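PDB 4B2N: 70 kDa protein from Xanthomonas sp., which cleaves the polyisoprene chains of natural rubber with dioxygen, working processively and carrying two heme c groups. Local coordinates for residues M264-L269 and E471-P476; F317-I322 and S447-Y452. One frame throughout, in Å; residues are numbered along the deposited sequence.

Contact 1 of 2, residues M264-L269 and E471-P476; sequences METLTL and ELRRVP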
loop_
_atom_site.group_PDB
_atom_site.type_symbol
_atom_site.label_atom_id
_atom_site.label_comp_id
_atom_site.label_asym_id
_atom_site.label_seq_id
_atom_site.Cartn_x
_atom_site.Cartn_y
_atom_site.Cartn_z
ATOM N N MET A 264 -12.387 12.151 15.693
ATOM C CA MET A 264 -11.748 10.871 15.746
ATOM C C MET A 264 -12.562 9.799 16.462
ATOM O O MET A 264 -12.122 8.676 16.519
ATOM C CB MET A 264 -10.438 11.062 16.488
ATOM C CG MET A 264 -9.534 11.980 15.647
ATOM S SD MET A 264 -8.761 11.117 14.251
ATOM C CE MET A 264 -7.605 10.052 15.167
ATOM N N GLU A 265 -13.744 10.179 16.982
ATOM C CA GLU A 265 -14.657 9.233 17.595
ATOM C C GLU A 265 -15.864 8.943 16.714
ATOM O O GLU A 265 -16.425 7.842 16.777
ATOM C CB GLU A 265 -15.126 9.768 18.930
ATOM C CG GLU A 265 -14.036 9.843 20.006
ATOM C CD GLU A 265 -14.639 10.448 21.251
ATOM O OE1 GLU A 265 -14.658 11.691 21.428
ATOM O OE2 GLU A 265 -15.172 9.680 22.051
ATOM N N THR A 266 -16.278 9.923 15.899
ATOM C CA THR A 266 -17.530 9.788 15.176
ATOM C C THR A 266 -17.357 9.836 13.649
ATOM O O THR A 266 -18.226 9.392 12.943
ATOM C CB THR A 266 -18.517 10.907 15.552
ATOM O OG1 THR A 266 -18.070 12.149 14.976
ATOM C CG2 THR A 266 -18.612 11.016 17.098
ATOM N N LEU A 267 -16.211 10.337 13.174
ATOM C CA LEU A 267 -15.961 10.569 11.773
ATOM C C LEU A 267 -16.790 11.718 11.184
ATOM O O LEU A 267 -16.820 11.864 9.966
ATOM C CB LEU A 267 -16.032 9.246 10.911
ATOM C CG LEU A 267 -15.227 8.037 11.443
ATOM C CD1 LEU A 267 -15.386 6.852 10.419
ATOM C CD2 LEU A 267 -13.796 8.442 11.683
ATOM N N THR A 268 -17.392 12.558 12.032
ATOM C CA THR A 268 -17.932 13.819 11.603
ATOM C C THR A 268 -16.815 14.706 10.998
ATOM O O THR A 268 -15.683 14.765 11.496
ATOM C CB THR A 268 -18.533 14.592 12.801
ATOM O OG1 THR A 268 -19.498 13.768 13.465
ATOM C CG2 THR A 268 -19.180 15.849 12.343
ATOM N N LEU A 269 -17.117 15.317 9.865
ATOM C CA LEU A 269 -16.225 16.307 9.309
ATOM C C LEU A 269 -16.349 17.560 10.208
ATOM O O LEU A 269 -17.350 18.227 10.219
ATOM C CB LEU A 269 -16.630 16.668 7.872
ATOM C CG LEU A 269 -15.846 17.776 7.151
ATOM C CD1 LEU A 269 -14.364 17.430 7.088
ATOM C CD2 LEU A 269 -16.375 18.033 5.734
ATOM N N GLU A 471 -16.481 20.041 18.883
ATOM C CA GLU A 471 -15.594 21.057 19.507
ATOM C C GLU A 471 -15.439 20.874 21.004
ATOM O O GLU A 471 -14.369 21.099 21.549
ATOM C CB GLU A 471 -15.965 22.516 19.109
ATOM C CG GLU A 471 -15.177 23.629 19.847
ATOM C CD GLU A 471 -15.792 25.051 19.605
ATOM O OE1 GLU A 471 -16.317 25.246 18.461
ATOM O OE2 GLU A 471 -15.805 25.935 20.536
ATOM N N LEU A 472 -16.499 20.498 21.686
ATOM C CA LEU A 472 -16.440 20.308 23.097
ATOM C C LEU A 472 -15.426 19.214 23.377
ATOM O O LEU A 472 -14.522 19.346 24.213
ATOM C CB LEU A 472 -17.885 19.959 23.638
ATOM C CG LEU A 472 -18.005 19.533 25.143
ATOM C CD1 LEU A 472 -19.443 19.492 25.643
ATOM C CD2 LEU A 472 -17.329 18.185 25.415
ATOM N N ARG A 473 -15.563 18.115 22.676
ATOM C CA ARG A 473 -14.741 16.914 22.973
ATOM C C ARG A 473 -13.264 17.065 22.607
ATOM O O ARG A 473 -12.394 16.363 23.207
ATOM C CB ARG A 473 -15.277 15.684 22.195
ATOM C CG ARG A 473 -16.604 15.130 22.770
ATOM C CD ARG A 473 -17.138 13.953 21.947
ATOM N NE ARG A 473 -17.319 14.170 20.502
ATOM C CZ ARG A 473 -18.501 14.412 19.928
ATOM N NH1 ARG A 473 -19.575 14.586 20.694
ATOM N NH2 ARG A 473 -18.612 14.473 18.605
ATOM N N ARG A 474 -12.985 17.863 21.575
ATOM C CA ARG A 474 -11.543 18.100 21.158
ATOM C C ARG A 474 -10.595 18.474 22.311
ATOM O O ARG A 474 -9.405 18.038 22.384
ATOM C CB ARG A 474 -11.454 19.179 20.043
ATOM C CG ARG A 474 -12.017 18.699 18.722
ATOM C CD ARG A 474 -11.103 17.653 18.055
ATOM N NE ARG A 474 -11.518 17.579 16.655
ATOM C CZ ARG A 474 -10.889 16.904 15.726
ATOM N NH1 ARG A 474 -9.836 16.183 16.050
ATOM N NH2 ARG A 474 -11.313 17.014 14.467
ATOM N N VAL A 475 -11.079 19.321 23.226
ATOM C CA VAL A 475 -10.178 19.869 24.258
ATOM C C VAL A 475 -9.719 18.755 25.242
ATOM O O VAL A 475 -8.525 18.515 25.396
ATOM C CB VAL A 475 -10.846 21.071 24.976
ATOM C CG1 VAL A 475 -9.913 21.591 26.051
ATOM C CG2 VAL A 475 -11.170 22.191 23.989
ATOM N N PRO A 476 -10.672 18.033 25.894
ATOM C CA PRO A 476 -10.204 16.994 26.807
ATOM C C PRO A 476 -9.544 15.888 26.037
ATOM O O PRO A 476 -8.702 15.239 26.591
ATOM C CB PRO A 476 -11.485 16.411 27.458
ATOM C CG PRO A 476 -12.601 16.919 26.607
ATOM C CD PRO A 476 -12.121 18.222 26.046
HETATM O O HOH W 1 -14.927 13.441 19.544
#
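The guanidinium of Arg473 and the carboxylate of Glu265 meet with their planes 84° apart. At the guanidinium edge, in its plane, sits a water 2.7 Å from Arg473 NE, and the same water lies 2.6 Å from Glu265 OE1, to which it probably donates. The direct salt bridge between Glu265 OE1 and Arg473 NE is long, 3.8 Å. Glu265 OE1 comes closer to the aliphatic part of the arginine, 3.4 Å from Arg473 CD, so the water supplements a stretched direct bridge. A bend at chi3 (-54°) turns the guanidinium across the loop, where Arg473 NH2 lies obliquely 3.8 Å from Thr266 CG2. NH2 is also held by a salt bridge to Asp263 and a hydrogen bond to Ser464 O. Thr266 OG1 donates to Thr268 OG1 at 2.6 Å, and Thr268 OG1 is hydrogen-bonded to Asp465. Arg474 NH1 lies 4.2 Å from Met264 CG, which is oblique to the guanidinium plane; NH1 forms a salt bridge to Glu275 and a hydrogen bond to Pro259 O, and NH2 bonds Ala270 O. Buried salt bridges, one supplemented by a water, thus let two successive arginines of helix 467-481 hold the irregular loop following helix 253-261.

Contact 2 of 2, residues F317-I322 and S447-Y452; sequences FGVANI and SGWWAY. With HEC (heme c), chain C.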
loop_
_atom_site.group_PDB
_atom_site.type_symbol
_atom_site.label_atom_id
_atom_site.label_comp_id
_atom_site.label_asym_id
_atom_site.label_seq_id
_atom_site.Cartn_x
_atom_site.Cartn_y
_atom_site.Cartn_z
ATOM N N PHE A 317 -9.374 5.773 2.871
ATOM C CA PHE A 317 -9.752 6.635 1.704
ATOM C C PHE A 317 -11.250 6.742 1.539
ATOM O O PHE A 317 -11.776 7.696 0.908
ATOM C CB PHE A 317 -9.108 6.107 0.422
ATOM C CG PHE A 317 -7.679 6.538 0.266
ATOM C CD1 PHE A 317 -7.363 7.862 -0.017
ATOM C CD2 PHE A 317 -6.649 5.616 0.438
ATOM C CE1 PHE A 317 -6.003 8.252 -0.172
ATOM C CE2 PHE A 317 -5.317 5.985 0.274
ATOM C CZ PHE A 317 -4.993 7.302 -0.013
ATOM N N GLY A 318 -11.965 5.772 2.079
ATOM C CA GLY A 318 -13.434 5.871 1.974
ATOM C C GLY A 318 -13.995 6.820 3.003
ATOM O O GLY A 318 -14.956 7.531 2.772
ATOM N N VAL A 319 -13.399 6.798 4.184
ATOM C CA VAL A 319 -13.768 7.696 5.296
ATOM C C VAL A 319 -13.394 9.092 4.860
ATOM O O VAL A 319 -14.146 10.049 5.107
ATOM C CB VAL A 319 -12.971 7.347 6.607
ATOM C CG1 VAL A 319 -13.165 8.446 7.650
ATOM C CG2 VAL A 319 -13.399 5.994 7.136
ATOM N N ALA A 320 -12.231 9.248 4.214
ATOM C CA ALA A 320 -11.779 10.630 3.963
ATOM C C ALA A 320 -12.521 11.289 2.843
ATOM O O ALA A 320 -12.282 12.416 2.561
ATOM C CB ALA A 320 -10.266 10.715 3.699
ATOM N N ASN A 321 -13.534 10.659 2.311
ATOM C CA ASN A 321 -14.351 11.265 1.268
ATOM C C ASN A 321 -15.264 12.346 1.850
ATOM O O ASN A 321 -15.966 12.109 2.801
ATOM C CB ASN A 321 -15.205 10.133 0.665
ATOM C CG ASN A 321 -16.123 10.596 -0.448
ATOM O OD1 ASN A 321 -16.713 11.660 -0.404
ATOM N ND2 ASN A 321 -16.195 9.787 -1.494
ATOM N N ILE A 322 -15.277 13.531 1.237
ATOM C CA ILE A 322 -15.848 14.709 1.843
ATOM C C ILE A 322 -17.335 14.737 1.669
ATOM O O ILE A 322 -18.060 15.524 2.331
ATOM C CB ILE A 322 -15.148 15.977 1.255
ATOM C CG1 ILE A 322 -14.618 16.773 2.392
ATOM C CG2 ILE A 322 -15.940 16.687 0.148
ATOM C CD1 ILE A 322 -13.514 15.996 3.081
ATOM N N SER A 447 -7.555 6.494 21.063
ATOM C CA SER A 447 -8.701 6.867 21.859
ATOM C C SER A 447 -9.928 7.119 20.978
ATOM O O SER A 447 -10.772 7.924 21.354
ATOM C CB SER A 447 -8.374 8.164 22.673
ATOM O OG SER A 447 -8.077 9.238 21.769
ATOM N N GLY A 448 -10.053 6.475 19.806
ATOM C CA GLY A 448 -11.290 6.731 19.045
ATOM C C GLY A 448 -11.700 5.604 18.118
ATOM O O GLY A 448 -11.254 4.464 18.246
ATOM N N TRP A 449 -12.462 5.956 17.103
ATOM C CA TRP A 449 -13.046 4.957 16.213
ATOM C C TRP A 449 -11.932 4.187 15.482
ATOM O O TRP A 449 -12.002 2.965 15.297
ATOM C CB TRP A 449 -13.997 5.742 15.243
ATOM C CG TRP A 449 -14.569 4.849 14.172
ATOM C CD1 TRP A 449 -15.761 4.113 14.199
ATOM C CD2 TRP A 449 -13.942 4.557 12.889
ATOM N NE1 TRP A 449 -15.912 3.394 13.034
ATOM C CE2 TRP A 449 -14.835 3.634 12.189
ATOM C CE3 TRP A 449 -12.716 4.929 12.270
ATOM C CZ2 TRP A 449 -14.516 3.120 10.918
ATOM C CZ3 TRP A 449 -12.432 4.445 11.004
ATOM C CH2 TRP A 449 -13.302 3.524 10.344
ATOM N N TRP A 450 -10.867 4.868 15.108
ATOM C CA TRP A 450 -9.783 4.215 14.396
ATOM C C TRP A 450 -9.242 3.038 15.162
ATOM O O TRP A 450 -8.933 1.988 14.557
ATOM C CB TRP A 450 -8.696 5.249 14.096
ATOM C CG TRP A 450 -9.258 6.296 13.194
ATOM C CD1 TRP A 450 -9.786 7.532 13.551
ATOM C CD2 TRP A 450 -9.436 6.187 11.732
ATOM N NE1 TRP A 450 -10.286 8.157 12.434
ATOM C CE2 TRP A 450 -10.100 7.390 11.315
ATOM C CE3 TRP A 450 -9.065 5.238 10.776
ATOM C CZ2 TRP A 450 -10.359 7.653 9.953
ATOM C CZ3 TRP A 450 -9.316 5.478 9.452
ATOM C CH2 TRP A 450 -9.988 6.658 9.041
ATOM N N ALA A 451 -9.180 3.178 16.501
ATOM C CA ALA A 451 -8.633 2.085 17.321
ATOM C C ALA A 451 -9.773 1.158 17.764
ATOM O O ALA A 451 -9.550 0.368 18.642
ATOM C CB ALA A 451 -7.816 2.617 18.560
ATOM N N TYR A 452 -10.961 1.258 17.151
ATOM C CA TYR A 452 -12.131 0.456 17.584
ATOM C C TYR A 452 -12.419 0.637 19.088
ATOM O O TYR A 452 -12.489 -0.372 19.871
ATOM C CB TYR A 452 -11.893 -1.057 17.350
ATOM C CG TYR A 452 -11.848 -1.544 15.942
ATOM C CD1 TYR A 452 -10.775 -1.216 15.086
ATOM C CD2 TYR A 452 -12.864 -2.365 15.457
ATOM C CE1 TYR A 452 -10.698 -1.741 13.791
ATOM C CE2 TYR A 452 -12.801 -2.924 14.152
ATOM C CZ TYR A 452 -11.724 -2.594 13.345
ATOM O OH TYR A 452 -11.709 -3.095 12.085
HETATM FE FE HEC C . -3.743 1.265 0.228
HETATM C CHA HEC C . -1.451 0.095 2.584
HETATM C CHB HEC C . -6.054 -1.179 1.249
HETATM C CHC HEC C . -6.347 2.799 -1.583
HETATM C CHD HEC C . -1.399 3.211 -1.202
HETATM N NA HEC C . -3.796 -0.141 1.572
HETATM C C1A HEC C . -2.702 -0.613 2.359
HETATM C C2A HEC C . -2.971 -1.879 3.022
HETATM C C3A HEC C . -4.294 -2.275 2.671
HETATM C C4A HEC C . -4.752 -1.211 1.770
HETATM C CMA HEC C . -5.008 -3.552 3.067
HETATM C CAA HEC C . -2.048 -2.707 3.953
HETATM C CBA HEC C . -1.090 -3.467 3.033
HETATM C CGA HEC C . 0.002 -4.190 3.802
HETATM O O1A HEC C . 0.650 -3.624 4.749
HETATM O O2A HEC C . 0.246 -5.319 3.368
HETATM N NB HEC C . -5.750 0.935 0.009
HETATM C C1B HEC C . -6.493 -0.112 0.388
HETATM C C2B HEC C . -7.894 -0.077 -0.004
HETATM C C3B HEC C . -7.983 1.082 -0.806
HETATM C C4B HEC C . -6.619 1.597 -0.801
HETATM C CMB HEC C . -8.862 -1.106 0.424
HETATM C CAB HEC C . -9.182 1.711 -1.465
HETATM C CBB HEC C . -10.190 2.157 -0.568
HETATM N NC HEC C . -3.941 2.684 -1.142
HETATM C C1C HEC C . -5.003 3.273 -1.804
HETATM C C2C HEC C . -4.591 4.304 -2.790
HETATM C C3C HEC C . -3.125 4.416 -2.624
HETATM C C4C HEC C . -2.776 3.425 -1.609
HETATM C CMC HEC C . -5.570 5.083 -3.662
HETATM C CAC HEC C . -2.166 5.334 -3.318
HETATM C CBC HEC C . -2.565 6.658 -3.522
HETATM N ND HEC C . -1.779 1.594 0.654
HETATM C C1D HEC C . -0.998 2.424 -0.036
HETATM C C2D HEC C . 0.349 2.468 0.431
HETATM C C3D HEC C . 0.323 1.569 1.542
HETATM C C4D HEC C . -1.055 1.096 1.609
HETATM C CMD HEC C . 1.534 3.223 -0.053
HETATM C CAD HEC C . 1.470 1.350 2.465
HETATM C CBD HEC C . 1.321 2.640 3.363
HETATM C CGD HEC C . 2.476 2.713 4.334
HETATM O O1D HEC C . 3.432 3.504 4.134
HETATM O O2D HEC C . 2.458 1.864 5.287
#
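Beside the pocket of the heme c attached through Cys191 and Cys194, with axial His195, the last turn of helix 312-319 presents Val319 to the paired indoles of Trp449 and Trp450, while Phe317 of the same turn reaches this heme. Phe317 CE2 lies 3.4 Å from heme C1C, and the heme methyl CMC sits over one face of the phenyl ring, offset toward its rim. Two residues on, the valine meets the tryptophans by apolar contact alone. With CG1 anti to the backbone N (chi1 169°), Val319 CG1 is 3.7 Å from Trp450 CZ2, while Val319 CG2 touches both indoles, with Trp449 CH2 at 4.0 Å. Both are approached obliquely; Val319 and Trp450 come from opposite directions, the CZ2-CH2 end of the indole meeting the valine. The indoles also brace each other, since Trp449 CZ3 stands 3.4 Å above one face of Trp450, whereas Trp450 CD2 lies in the plane of Trp449 at its edge. Different first torsions (174° for Trp449, -63° for Trp450) accompany their convergence on one valine. Around them, Leu254 and Leu258 of helix 253-261 pack on Phe317 and Trp450 respectively, and Trp600 of helix 599-607 also touches Phe317. His312, in the first turn of helix 312-319, hydrogen-bonds Trp449 O through ND1, and Arg329 of helix 326-331 hydrogen-bonds Val319 O through NE.

In the fold
Both contacts are buried, yet they lie at different depths: contact 1 is centred about 28 Å from the centre of the chain, contact 2 about 17 Å. The chemistry differs as well, with arginines, carboxylates and a water in the outer contact, and a valine and two indoles in the one nearer the heme. The centres of contact 1 and contact 2 are about 12 Å apart, and the two touch. Met264 O probably accepts a hydrogen bond from Trp449 N (2.8 Å), and Leu267 CD2 packs against Trp450 NE1 at 3.6 Å. Helix 253-261 borders both, and Arg329 of helix 326-331 bonds carbonyls in each, Leu267 O and Val319 O. Loop 264-269 thus bridges the outer helix 467-481 and the tryptophan segment 447-452.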